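Putative lipase/esterase (Lactobacillus plantarum WCFS1, PDB 3BXP) probably hydrolyses carboxylic ester bonds as a carboxylesterase of the alpha/beta-hydrolase superfamily. Local coordinates at residues 213-216 with 217-221. Sequence-based numbering, arbitrary orientation.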
loop_
_atom_site.group_PDB
_atom_site.type_symbol
_atom_site.label_atom_id
_atom_site.label_comp_id
_atom_site.label_asym_id
_atom_site.label_seq_id
_atom_site.Cartn_x
_atom_site.Cartn_y
_atom_site.Cartn_z
ATOM N N TYR B 213 7.658 -7.953 3.961
ATOM C CA TYR B 213 7.959 -8.433 2.593
ATOM C C TYR B 213 8.117 -7.217 1.638
ATOM O O TYR B 213 9.018 -7.134 0.797
ATOM C CB TYR B 213 6.828 -9.348 2.098
ATOM C CG TYR B 213 7.216 -10.088 0.869
ATOM C CD1 TYR B 213 8.243 -10.994 0.893
ATOM C CD2 TYR B 213 6.573 -9.869 -0.347
ATOM C CE1 TYR B 213 8.652 -11.689 -0.252
ATOM C CE2 TYR B 213 6.974 -10.548 -1.496
ATOM C CZ TYR B 213 7.999 -11.456 -1.443
ATOM O OH TYR B 213 8.390 -12.128 -2.614
ATOM N N VAL B 214 7.203 -6.257 1.739
ATOM C CA VAL B 214 7.270 -5.068 0.878
ATOM C C VAL B 214 8.553 -4.271 1.124
ATOM O O VAL B 214 9.195 -3.818 0.182
ATOM C CB VAL B 214 5.994 -4.211 0.987
ATOM C CG1 VAL B 214 6.079 -2.926 0.130
ATOM C CG2 VAL B 214 4.757 -5.091 0.554
ATOM N N GLN B 215 8.944 -4.112 2.383
ATOM C CA GLN B 215 10.178 -3.405 2.661
ATOM C C GLN B 215 11.316 -4.011 1.879
ATOM O O GLN B 215 12.093 -3.330 1.234
ATOM C CB GLN B 215 10.472 -3.444 4.160
ATOM C CG GLN B 215 11.856 -2.951 4.569
ATOM C CD GLN B 215 12.946 -4.011 4.471
ATOM O OE1 GLN B 215 12.734 -5.181 4.806
ATOM N NE2 GLN B 215 14.116 -3.599 4.010
ATOM N N ALA B 216 11.384 -5.333 1.925
ATOM C CA ALA B 216 12.551 -6.061 1.368
ATOM C C ALA B 216 12.534 -5.981 -0.145
ATOM O O ALA B 216 13.572 -5.859 -0.784
ATOM C CB ALA B 216 12.517 -7.562 1.819
HETATM N N MSE B 217 11.337 -6.086 -0.716
HETATM C CA MSE B 217 11.216 -5.983 -2.146
HETATM C C MSE B 217 11.639 -4.625 -2.642
HETATM O O MSE B 217 12.354 -4.529 -3.670
HETATM C CB MSE B 217 9.768 -6.234 -2.593
HETATM C CG MSE B 217 9.350 -7.640 -2.444
HETATM SE SE MSE B 217 10.070 -8.905 -3.722
HETATM C CE MSE B 217 8.670 -8.775 -5.009
ATOM N N LEU B 218 11.180 -3.584 -1.941
ATOM C CA LEU B 218 11.489 -2.220 -2.320
ATOM C C LEU B 218 12.977 -1.987 -2.100
ATOM O O LEU B 218 13.617 -1.242 -2.853
ATOM C CB LEU B 218 10.672 -1.190 -1.506
ATOM C CG LEU B 218 9.170 -1.048 -1.743
ATOM C CD1 LEU B 218 8.500 -0.254 -0.586
ATOM C CD2 LEU B 218 8.913 -0.395 -3.076
ATOM N N GLN B 219 13.540 -2.592 -1.069
ATOM C CA GLN B 219 14.978 -2.431 -0.809
ATOM C C GLN B 219 15.834 -2.952 -2.002
ATOM O O GLN B 219 16.861 -2.371 -2.374
ATOM C CB GLN B 219 15.343 -3.131 0.509
ATOM C CG GLN B 219 16.818 -3.025 0.956
ATOM C CD GLN B 219 17.294 -1.586 1.217
ATOM O OE1 GLN B 219 16.598 -0.766 1.838
ATOM N NE2 GLN B 219 18.510 -1.288 0.764
ATOM N N HIS B 220 15.363 -4.004 -2.630
ATOM C CA HIS B 220 16.061 -4.663 -3.736
ATOM C C HIS B 220 15.509 -4.213 -5.077
ATOM O O HIS B 220 15.848 -4.776 -6.128
ATOM C CB HIS B 220 15.955 -6.174 -3.570
ATOM C CG HIS B 220 16.795 -6.700 -2.446
ATOM N ND1 HIS B 220 16.277 -7.078 -1.227
ATOM C CD2 HIS B 220 18.134 -6.888 -2.360
ATOM C CE1 HIS B 220 17.261 -7.455 -0.433
ATOM N NE2 HIS B 220 18.393 -7.353 -1.093
ATOM N N GLN B 221 14.694 -3.176 -5.004
ATOM C CA GLN B 221 14.075 -2.515 -6.164
ATOM C C GLN B 221 13.358 -3.457 -7.103
ATOM O O GLN B 221 13.385 -3.291 -8.331
ATOM C CB GLN B 221 15.108 -1.688 -6.913
ATOM C CG GLN B 221 15.581 -0.515 -6.101
ATOM C CD GLN B 221 16.426 0.445 -6.895
ATOM O OE1 GLN B 221 17.251 0.037 -7.716
ATOM N NE2 GLN B 221 16.232 1.737 -6.650
HETATM O O HOH W 1 14.446 -0.708 3.447
#
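Y213 holds its CG anti to the backbone N (chi1 -167°), while M217, a selenomethionine, turns its CG to lie anti to its own carbonyl carbon (chi1 -71°). These two torsions bring the side chains together one helical turn apart. M217 CG sits over one face of the Y213 ring, offset toward the rim, 3.9 Å from CE2. The bend at chi2 sets SE beside the phenol end, 3.8 Å from Y213 OH; the bend at chi3 turns only CE. SE meets the ring obliquely, 37° off its normal, a Met-aromatic contact. The hydroxyl itself is hydrogen-bonded to N127. Putting an alanine at Y213 would probably open a gap beside M217 and leave N127 without this partner. On another side of the helix V214 CG1 packs alongside L218 CD1 at 3.7 Å. Helix 208-219 links parallel strands 194-199 and 224-229 in a beta-alpha-beta crossover of the alpha/beta-hydrolase fold. V214 and M217 touch both strands. V214 also packs on L211 of the second subunit, and L218 on P207 of that subunit. The Q215 and Q219 side chains run side by side, and one water joins them. It accepts from Q215 NE2 at 3.0 Å and donates to Q219 OE1 at 2.7 Å. At the C-terminal end A216 O takes two bonds from H220, one on each face of its carbonyl plane. The backbone N is 3.2 Å from A216 O; the ring ND1, at 3.0 Å from that oxygen, must carry a proton to donate. Q221, with positive phi, is the C-prime residue of a Schellman motif, in which V222 N reaches back to M217 O.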